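Local coordinates for protein MIP07328p (PDB 6FKK) that probably acts as a repulsive axon guidance cue, binding semaphorin receptors through the Sema domain, which this extracellular piece carries with its plexin repeat, at residues Gln10-Asp14 and Ser439-Leu444; Pro107-Thr113 and Val135-Ala141; Cys233-Gly239 and Gln342-Arg348. One frame throughout, in Å; residues are numbered along the deposited sequence.

Contact 1 (Gln10-Asp14 and Ser439-Leu444)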
loop_
_atom_site.group_PDB
_atom_site.type_symbol
_atom_site.label_atom_id
_atom_site.label_comp_id
_atom_site.label_asym_id
_atom_site.label_seq_id
_atom_site.Cartn_x
_atom_site.Cartn_y
_atom_site.Cartn_z
ATOM N N GLN A 10 3.888 -29.188 -3.721
ATOM C CA GLN A 10 2.569 -29.027 -4.321
ATOM C C GLN A 10 2.533 -27.821 -5.250
ATOM O O GLN A 10 1.872 -27.854 -6.294
ATOM C CB GLN A 10 1.503 -28.906 -3.229
ATOM C CG GLN A 10 0.065 -28.912 -3.739
ATOM C CD GLN A 10 -0.431 -30.297 -4.132
ATOM O OE1 GLN A 10 0.356 -31.198 -4.422
ATOM N NE2 GLN A 10 -1.748 -30.470 -4.137
ATOM N N THR A 11 3.236 -26.753 -4.886
ATOM C CA THR A 11 3.423 -25.594 -5.747
ATOM C C THR A 11 4.887 -25.510 -6.155
ATOM O O THR A 11 5.783 -25.757 -5.340
ATOM C CB THR A 11 3.002 -24.300 -5.044
ATOM O OG1 THR A 11 3.740 -24.154 -3.824
ATOM C CG2 THR A 11 1.512 -24.321 -4.734
ATOM N N LYS A 12 5.125 -25.167 -7.416
ATOM C CA LYS A 12 6.488 -25.118 -7.927
ATOM C C LYS A 12 7.227 -23.899 -7.389
ATOM O O LYS A 12 6.643 -22.828 -7.202
ATOM C CB LYS A 12 6.480 -25.104 -9.455
ATOM C CG LYS A 12 5.439 -24.181 -10.065
ATOM C CD LYS A 12 5.566 -24.132 -11.579
ATOM C CE LYS A 12 4.346 -23.484 -12.214
ATOM N NZ LYS A 12 4.037 -22.161 -11.609
ATOM N N GLN A 13 8.524 -24.073 -7.138
ATOM C CA GLN A 13 9.369 -22.991 -6.645
ATOM C C GLN A 13 9.848 -22.131 -7.808
ATOM O O GLN A 13 10.280 -22.654 -8.842
ATOM C CB GLN A 13 10.565 -23.558 -5.879
ATOM C CG GLN A 13 11.557 -22.509 -5.391
ATOM C CD GLN A 13 11.178 -21.914 -4.047
ATOM O OE1 GLN A 13 10.603 -22.593 -3.195
ATOM N NE2 GLN A 13 11.503 -20.642 -3.850
ATOM N N ASP A 14 9.780 -20.815 -7.636
ATOM C CA ASP A 14 10.154 -19.892 -8.696
ATOM C C ASP A 14 11.672 -19.805 -8.824
ATOM O O ASP A 14 12.415 -20.017 -7.861
ATOM C CB ASP A 14 9.561 -18.505 -8.432
ATOM C CG ASP A 14 9.499 -17.645 -9.682
ATOM O OD1 ASP A 14 10.039 -18.069 -10.727
ATOM O OD2 ASP A 14 8.903 -16.548 -9.624
ATOM N N SER A 439 0.055 -17.176 -12.647
ATOM C CA SER A 439 0.878 -18.157 -11.953
ATOM C C SER A 439 0.787 -17.930 -10.452
ATOM O O SER A 439 0.525 -16.815 -9.993
ATOM C CB SER A 439 2.343 -18.082 -12.399
ATOM O OG SER A 439 2.949 -16.884 -11.945
ATOM N N GLU A 440 1.011 -19.004 -9.697
ATOM C CA GLU A 440 1.165 -18.930 -8.246
ATOM C C GLU A 440 2.337 -19.825 -7.871
ATOM O O GLU A 440 2.213 -21.053 -7.891
ATOM C CB GLU A 440 -0.108 -19.359 -7.514
ATOM C CG GLU A 440 -0.019 -19.198 -6.001
ATOM C CD GLU A 440 -1.285 -19.630 -5.278
ATOM O OE1 GLU A 440 -1.411 -20.831 -4.956
ATOM O OE2 GLU A 440 -2.152 -18.766 -5.033
ATOM N N MET A 441 3.471 -19.215 -7.541
ATOM C CA MET A 441 4.698 -19.949 -7.280
ATOM C C MET A 441 5.236 -19.617 -5.897
ATOM O O MET A 441 5.026 -18.517 -5.374
ATOM C CB MET A 441 5.768 -19.634 -8.331
ATOM C CG MET A 441 5.279 -19.714 -9.765
ATOM S SD MET A 441 6.649 -19.709 -10.935
ATOM C CE MET A 441 5.787 -19.466 -12.485
ATOM N N GLN A 442 5.935 -20.584 -5.311
ATOM C CA GLN A 442 6.628 -20.372 -4.048
ATOM C C GLN A 442 7.931 -19.629 -4.319
ATOM O O GLN A 442 8.759 -20.090 -5.110
ATOM C CB GLN A 442 6.897 -21.708 -3.361
ATOM C CG GLN A 442 7.427 -21.582 -1.945
ATOM C CD GLN A 442 6.355 -21.150 -0.967
ATOM O OE1 GLN A 442 5.218 -21.616 -1.030
ATOM N NE2 GLN A 442 6.712 -20.252 -0.057
ATOM N N VAL A 443 8.110 -18.480 -3.674
ATOM C CA VAL A 443 9.296 -17.652 -3.845
ATOM C C VAL A 443 10.207 -17.724 -2.624
ATOM O O VAL A 443 11.394 -18.027 -2.740
ATOM C CB VAL A 443 8.910 -16.190 -4.158
ATOM C CG1 VAL A 443 10.140 -15.299 -4.100
ATOM C CG2 VAL A 443 8.248 -16.101 -5.522
ATOM N N LEU A 444 9.666 -17.441 -1.452
ATOM C CA LEU A 444 10.418 -17.487 -0.207
ATOM C C LEU A 444 10.319 -18.874 0.409
ATOM O O LEU A 444 9.510 -19.702 -0.020
ATOM C CB LEU A 444 9.885 -16.423 0.749
ATOM C CG LEU A 444 9.994 -14.964 0.305
ATOM C CD1 LEU A 444 9.572 -14.034 1.433
ATOM C CD2 LEU A 444 11.407 -14.652 -0.154
#
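The carbonyl oxygen of Gln442 takes Asp14 N as donor, with Asp14 N to Gln442 O at 2.8 Å and nearly straight at 169°, and Gln13 CA in a CH...O contact to Gln442 O at 3.3 Å. With Gln442 N donating to Lys12 O at 3.0 Å, this makes a single beta bridge, placed where the chain of the Sema-domain beta propeller returns to its start. Strand 432-442 is the outer strand of one blade, and 10-14 leads into strand 18-21, which closes the next blade against 469-474. The two glutamines cross with their amide planes 47° apart, Gln13 OE1 lying 3.6 Å from Gln442 CG. Gln13 NE2 reaches Val443 O at 2.8 Å, but the angle makes this a weak bond. Gln442 CG lies anti to the backbone N (chi1 -171°), and a bend at the next torsion turns the amide forward, past the strand's end, where Gln442 NE2 donates to Leu444 O at 2.9 Å, with the acceptor in the amide plane. NE2 also serves Asp412 O, while OE1 accepts from Lys414, whose amine likewise bonds Thr11 OG1; the amide is thus held at both ends and fixed in rotation. A leucine in place of Gln442 would probably leave Lys414 without this acceptor and the carbonyls of Leu444 and Asp412 without this donor. On the flank of Met441 the contacts are van der Waals: the chain of Lys12 crosses Met441, and Asp14 CG rests 3.7 Å from Met441 SD. Asp14 and Val443 run side by side, Asp14 CB lying 4.0 Å from Val443 CG2.

Contact 2 (Pro107-Thr113 and Val135-Ala141); sequences PRCRHYT and VSRDVEA
Arg108 to His111 pair antiparallel with Arg137 to Glu140, the strand axes 4.5 Å apart. The backbone ladder is clearest at Cys109 and Val139, a hydrogen-bonded pair in which Cys109 N meets Val139 O at 3.0 Å and Val139 N returns to Cys109 O. A classic bulge sets two residues, Ser136 and Arg137, against the single His111.

Asp138 is the hub of a salt-bridge network, its two oxygens bridged to different arginines. Arg108 NE meets Asp138 OD1 on its syn side at 3.2 Å, its doubly bent chain laying one guanidinium face over the Val139 carbonyl carbon. Arg110 NE reaches Asp138 OD2 at 3.0 Å from above the carboxylate plane. The extended Arg110 is also fixed by Tyr112, its NH1 donating to Tyr112 OH at 3.0 Å within the guanidinium plane, and makes a cation-pi contact with Trp62.

Apolar contacts finish both ends: Cys109 SG, in a disulfide with Cys100, lies 3.6 Å from Ala141 CB, and Tyr112 CE2 is 3.8 Å from Val135 CG2. Backbone bonds from Arg108, Arg110 and Tyr112 to strand 97-101 continue the sheet, so these are the third and the outermost strand of a four-stranded antiparallel blade, the repeating element of the Sema beta propeller.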
loop_
_atom_site.group_PDB
_atom_site.type_symbol
_atom_site.label_atom_id
_atom_site.label_comp_id
_atom_site.label_asym_id
_atom_site.label_seq_id
_atom_site.Cartn_x
_atom_site.Cartn_y
_atom_site.Cartn_z
ATOM N N PRO A 107 12.917 8.084 19.192
ATOM C CA PRO A 107 13.035 8.403 17.763
ATOM C C PRO A 107 13.643 9.777 17.519
ATOM O O PRO A 107 13.327 10.752 18.204
ATOM C CB PRO A 107 11.587 8.330 17.264
ATOM C CG PRO A 107 10.753 8.554 18.477
ATOM C CD PRO A 107 11.514 7.940 19.613
ATOM N N ARG A 108 14.534 9.838 16.530
ATOM C CA ARG A 108 15.218 11.064 16.146
ATOM C C ARG A 108 15.213 11.175 14.627
ATOM O O ARG A 108 15.034 10.185 13.914
ATOM C CB ARG A 108 16.662 11.096 16.671
ATOM C CG ARG A 108 16.809 10.768 18.150
ATOM C CD ARG A 108 16.469 11.959 19.028
ATOM N NE ARG A 108 17.464 13.021 18.907
ATOM C CZ ARG A 108 17.496 14.103 19.678
ATOM N NH1 ARG A 108 16.588 14.267 20.631
ATOM N NH2 ARG A 108 18.437 15.020 19.499
ATOM N N CYS A 109 15.412 12.398 14.137
ATOM C CA CYS A 109 15.562 12.660 12.712
ATOM C C CYS A 109 16.871 13.397 12.458
ATOM O O CYS A 109 17.365 14.133 13.318
ATOM C CB CYS A 109 14.395 13.485 12.154
ATOM S SG CYS A 109 12.821 12.603 11.997
ATOM N N ARG A 110 17.426 13.197 11.265
ATOM C CA ARG A 110 18.682 13.823 10.884
ATOM C C ARG A 110 18.608 14.304 9.444
ATOM O O ARG A 110 17.859 13.763 8.626
ATOM C CB ARG A 110 19.873 12.865 11.027
ATOM C CG ARG A 110 20.440 12.740 12.430
ATOM C CD ARG A 110 21.709 11.902 12.404
ATOM N NE ARG A 110 22.177 11.543 13.739
ATOM C CZ ARG A 110 23.155 10.675 13.974
ATOM N NH1 ARG A 110 23.764 10.074 12.961
ATOM N NH2 ARG A 110 23.521 10.402 15.220
ATOM N N HIS A 111 19.402 15.326 9.144
ATOM C CA HIS A 111 19.593 15.815 7.787
ATOM C C HIS A 111 21.037 15.571 7.370
ATOM O O HIS A 111 21.964 15.784 8.159
ATOM C CB HIS A 111 19.253 17.304 7.681
ATOM C CG HIS A 111 17.819 17.618 7.978
ATOM N ND1 HIS A 111 17.301 17.592 9.255
ATOM C CD2 HIS A 111 16.795 17.961 7.163
ATOM C CE1 HIS A 111 16.020 17.909 9.215
ATOM N NE2 HIS A 111 15.688 18.137 7.956
ATOM N N TYR A 112 21.226 15.120 6.132
ATOM C CA TYR A 112 22.536 14.712 5.647
ATOM C C TYR A 112 22.899 15.472 4.379
ATOM O O TYR A 112 22.045 16.061 3.710
ATOM C CB TYR A 112 22.589 13.201 5.378
ATOM C CG TYR A 112 22.672 12.354 6.628
ATOM C CD1 TYR A 112 21.524 11.955 7.300
ATOM C CD2 TYR A 112 23.902 11.950 7.135
ATOM C CE1 TYR A 112 21.599 11.177 8.443
ATOM C CE2 TYR A 112 23.986 11.174 8.277
ATOM C CZ TYR A 112 22.832 10.791 8.927
ATOM O OH TYR A 112 22.912 10.017 10.063
ATOM N N THR A 113 24.190 15.448 4.060
ATOM C CA THR A 113 24.708 16.063 2.843
ATOM C C THR A 113 25.947 15.324 2.350
ATOM O O THR A 113 26.874 15.066 3.120
ATOM C CB THR A 113 25.061 17.542 3.058
ATOM O OG1 THR A 113 23.871 18.283 3.351
ATOM C CG2 THR A 113 25.722 18.114 1.812
ATOM N N VAL A 135 26.252 15.078 9.106
ATOM C CA VAL A 135 25.031 15.288 9.882
ATOM C C VAL A 135 24.766 16.791 9.933
ATOM O O VAL A 135 25.431 17.527 10.665
ATOM C CB VAL A 135 25.132 14.685 11.284
ATOM C CG1 VAL A 135 23.865 14.975 12.079
ATOM C CG2 VAL A 135 25.386 13.187 11.204
ATOM N N SER A 136 23.783 17.251 9.157
ATOM C CA SER A 136 23.423 18.664 9.165
ATOM C C SER A 136 22.548 19.025 10.359
ATOM O O SER A 136 22.650 20.140 10.881
ATOM C CB SER A 136 22.706 19.034 7.864
ATOM O OG SER A 136 23.530 18.807 6.733
ATOM N N ARG A 137 21.699 18.103 10.808
ATOM C CA ARG A 137 20.758 18.390 11.879
ATOM C C ARG A 137 20.453 17.101 12.631
ATOM O O ARG A 137 20.620 15.997 12.109
ATOM C CB ARG A 137 19.474 19.027 11.325
ATOM C CG ARG A 137 18.514 19.557 12.376
ATOM C CD ARG A 137 17.321 20.253 11.740
ATOM N NE ARG A 137 16.333 20.656 12.736
ATOM C CZ ARG A 137 16.409 21.769 13.458
ATOM N NH1 ARG A 137 17.433 22.597 13.300
ATOM N NH2 ARG A 137 15.464 22.055 14.342
ATOM N N ASP A 138 20.020 17.259 13.881
ATOM C CA ASP A 138 19.604 16.143 14.724
ATOM C C ASP A 138 18.620 16.689 15.745
ATOM O O ASP A 138 18.974 17.572 16.534
ATOM C CB ASP A 138 20.805 15.488 15.413
ATOM C CG ASP A 138 20.468 14.138 16.028
ATOM O OD1 ASP A 138 19.313 13.937 16.459
ATOM O OD2 ASP A 138 21.371 13.275 16.083
ATOM N N VAL A 139 17.391 16.170 15.733
ATOM C CA VAL A 139 16.303 16.702 16.546
ATOM C C VAL A 139 15.333 15.570 16.869
ATOM O O VAL A 139 15.373 14.495 16.266
ATOM C CB VAL A 139 15.579 17.867 15.831
ATOM C CG1 VAL A 139 14.621 17.339 14.764
ATOM C CG2 VAL A 139 14.864 18.775 16.828
ATOM N N GLU A 140 14.452 15.821 17.839
ATOM C CA GLU A 140 13.419 14.866 18.221
ATOM C C GLU A 140 12.562 14.474 17.022
ATOM O O GLU A 140 12.386 15.244 16.074
ATOM C CB GLU A 140 12.529 15.461 19.310
ATOM C CG GLU A 140 11.957 16.828 18.945
ATOM C CD GLU A 140 10.613 17.100 19.591
ATOM O OE1 GLU A 140 9.884 16.126 19.876
ATOM O OE2 GLU A 140 10.285 18.287 19.812
ATOM N N ALA A 141 12.009 13.257 17.080
ATOM C CA ALA A 141 11.106 12.760 16.047
ATOM C C ALA A 141 9.781 12.282 16.634
ATOM O O ALA A 141 9.098 11.457 16.017
ATOM C CB ALA A 141 11.759 11.634 15.246
#

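Contact 3 (Cys233-Gly239 and Gln342-Arg348)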
loop_
_atom_site.group_PDB
_atom_site.type_symbol
_atom_site.label_atom_id
_atom_site.label_comp_id
_atom_site.label_asym_id
_atom_site.label_seq_id
_atom_site.Cartn_x
_atom_site.Cartn_y
_atom_site.Cartn_z
ATOM N N CYS A 233 -5.905 18.653 3.968
ATOM C CA CYS A 233 -5.441 19.684 3.050
ATOM C C CYS A 233 -4.001 20.046 3.386
ATOM O O CYS A 233 -3.660 20.244 4.556
ATOM C CB CYS A 233 -6.325 20.929 3.126
ATOM S SG CYS A 233 -8.004 20.745 2.472
ATOM N N LYS A 234 -3.155 20.132 2.360
ATOM C CA LYS A 234 -1.758 20.472 2.604
ATOM C C LYS A 234 -1.601 21.927 3.029
ATOM O O LYS A 234 -0.708 22.247 3.821
ATOM C CB LYS A 234 -0.919 20.182 1.359
ATOM C CG LYS A 234 -0.941 18.723 0.926
ATOM C CD LYS A 234 0.090 18.434 -0.156
ATOM C CE LYS A 234 -0.213 19.187 -1.440
ATOM N NZ LYS A 234 0.640 18.734 -2.574
ATOM N N ASN A 235 -2.461 22.815 2.528
ATOM C CA ASN A 235 -2.417 24.229 2.873
ATOM C C ASN A 235 -3.110 24.541 4.194
ATOM O O ASN A 235 -3.412 25.712 4.462
ATOM C CB ASN A 235 -3.037 25.063 1.748
ATOM C CG ASN A 235 -4.541 24.894 1.657
ATOM O OD1 ASN A 235 -5.087 23.852 2.025
ATOM N ND2 ASN A 235 -5.222 25.922 1.162
ATOM N N ASP A 236 -3.373 23.528 5.015
ATOM C CA ASP A 236 -4.018 23.747 6.301
ATOM C C ASP A 236 -3.073 24.496 7.233
ATOM O O ASP A 236 -1.926 24.085 7.434
ATOM C CB ASP A 236 -4.434 22.408 6.915
ATOM C CG ASP A 236 -5.530 22.549 7.961
ATOM O OD1 ASP A 236 -5.626 23.623 8.593
ATOM O OD2 ASP A 236 -6.299 21.581 8.150
ATOM N N ARG A 237 -3.550 25.610 7.790
ATOM C CA ARG A 237 -2.788 26.392 8.756
ATOM C C ARG A 237 -3.378 26.305 10.159
ATOM O O ARG A 237 -3.058 27.138 11.015
ATOM C CB ARG A 237 -2.708 27.857 8.325
ATOM C CG ARG A 237 -2.088 28.107 6.964
ATOM C CD ARG A 237 -1.909 29.602 6.753
ATOM N NE ARG A 237 -1.932 29.981 5.344
ATOM C CZ ARG A 237 -2.007 31.237 4.916
ATOM N NH1 ARG A 237 -2.069 32.231 5.792
ATOM N NH2 ARG A 237 -2.027 31.501 3.616
ATOM N N GLY A 238 -4.235 25.321 10.414
ATOM C CA GLY A 238 -4.924 25.235 11.684
ATOM C C GLY A 238 -6.089 26.202 11.767
ATOM O O GLY A 238 -6.361 26.993 10.861
ATOM N N GLY A 239 -6.795 26.129 12.891
ATOM C CA GLY A 239 -7.940 26.974 13.125
ATOM C C GLY A 239 -7.638 28.118 14.070
ATOM O O GLY A 239 -6.488 28.353 14.457
ATOM N N GLN A 342 -13.058 21.396 2.519
ATOM C CA GLN A 342 -12.681 22.205 1.367
ATOM C C GLN A 342 -11.484 23.075 1.728
ATOM O O GLN A 342 -11.527 23.831 2.704
ATOM C CB GLN A 342 -13.866 23.064 0.923
ATOM C CG GLN A 342 -13.497 24.311 0.145
ATOM C CD GLN A 342 -14.714 25.151 -0.198
ATOM O OE1 GLN A 342 -15.821 24.631 -0.338
ATOM N NE2 GLN A 342 -14.515 26.459 -0.325
ATOM N N CYS A 343 -10.416 22.967 0.942
ATOM C CA CYS A 343 -9.142 23.597 1.287
ATOM C C CYS A 343 -9.251 25.107 1.116
ATOM O O CYS A 343 -9.097 25.637 0.013
ATOM C CB CYS A 343 -8.013 23.027 0.436
ATOM S SG CYS A 343 -7.854 21.224 0.501
ATOM N N VAL A 344 -9.511 25.803 2.217
ATOM C CA VAL A 344 -9.548 27.260 2.236
ATOM C C VAL A 344 -8.123 27.800 2.240
ATOM O O VAL A 344 -7.192 27.141 2.718
ATOM C CB VAL A 344 -10.357 27.738 3.462
ATOM C CG1 VAL A 344 -9.911 26.992 4.709
ATOM C CG2 VAL A 344 -10.235 29.240 3.663
ATOM N N GLU A 345 -7.941 29.001 1.680
ATOM C CA GLU A 345 -6.614 29.608 1.615
ATOM C C GLU A 345 -6.006 29.763 3.005
ATOM O O GLU A 345 -4.909 29.263 3.278
ATOM C CB GLU A 345 -6.690 30.960 0.902
ATOM C CG GLU A 345 -5.348 31.671 0.793
ATOM C CD GLU A 345 -5.451 33.019 0.103
ATOM O OE1 GLU A 345 -6.491 33.284 -0.537
ATOM O OE2 GLU A 345 -4.494 33.816 0.203
ATOM N N ASP A 346 -6.706 30.452 3.903
ATOM C CA ASP A 346 -6.249 30.647 5.278
ATOM C C ASP A 346 -7.296 30.047 6.212
ATOM O O ASP A 346 -8.322 30.677 6.495
ATOM C CB ASP A 346 -6.009 32.125 5.581
ATOM C CG ASP A 346 -5.310 32.345 6.914
ATOM O OD1 ASP A 346 -4.989 31.346 7.594
ATOM O OD2 ASP A 346 -5.078 33.518 7.280
ATOM N N SER A 347 -7.031 28.831 6.694
ATOM C CA SER A 347 -7.968 28.137 7.572
ATOM C C SER A 347 -8.074 28.778 8.949
ATOM O O SER A 347 -9.016 28.461 9.683
ATOM C CB SER A 347 -7.563 26.671 7.715
ATOM O OG SER A 347 -6.237 26.552 8.199
ATOM N N ARG A 348 -7.139 29.659 9.316
ATOM C CA ARG A 348 -7.240 30.360 10.591
ATOM C C ARG A 348 -8.427 31.313 10.629
ATOM O O ARG A 348 -8.858 31.704 11.718
ATOM C CB ARG A 348 -5.947 31.128 10.877
ATOM C CG ARG A 348 -4.697 30.263 10.879
ATOM C CD ARG A 348 -3.481 31.037 11.370
ATOM N NE ARG A 348 -2.443 31.139 10.349
ATOM C CZ ARG A 348 -2.215 32.228 9.622
ATOM N NH1 ARG A 348 -2.950 33.316 9.808
ATOM N NH2 ARG A 348 -1.249 32.231 8.713
#
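Cys233 and Cys343 are joined covalently, SG to SG at 2.0 Å with a torsion of -85° about the bond. The disulfide ties the type I turn Cys233 to Asp236, at the end of strand 225-233, to a loop of the long insertion between strands 298-305 and 377-380 of the Sema propeller, probably the semaphorin extrusion.

The tight part lies round the buried Ser347. Its OG, set between its own backbone N and carbonyl carbon (chi1 57°), accepts from Arg237 N at 2.9 Å and sits 2.7 Å from Gly238 O and 3.0 Å from Asp236 OD1. That carboxylate is itself positioned: Asp236 OD1 takes Gly238 N at 2.9 Å in an Asx turn, while its OD2 bonds Thr248 and Ser249.

The solvent side, by contrast, is held by charge more than by directed bonds. The exposed Arg237 crosses Asp346 with guanidinium and carboxylate stacked, planes 28° apart; Arg237 NH1 is 3.5 Å from Asp346 OD1, well off the guanidinium plane, so charge alone attracts them. The same OD1 lies over the Arg348 guanidinium centre, while Arg348 NH1 pairs in charge with OD2. Asp346 OD1 also accepts from Arg348 N at 3.2 Å, closing a second Asx turn.

Overall arrangement
All three contacts belong to the Sema domain. Along the chain, 10-14 opens contact 1, contacts 2 and 3 follow in series, and 439-444 returns to finish contact 1, which brings the N-terminal segment back beside the outer strand of the second-last blade. Contact 2 pairs neighbouring strands within one blade, whereas contact 3 links a blade to an insertion about 100 residues further along. Contacts 2 and 3 lie nearer each other, centres 28 Å apart and nearest atoms about 17 Å. Contact 1 is 42 Å from contact 2 and 50 Å from contact 3, centre to centre, with contact 3 across the chain's centre. None touches another; they serve three separate places in the propeller.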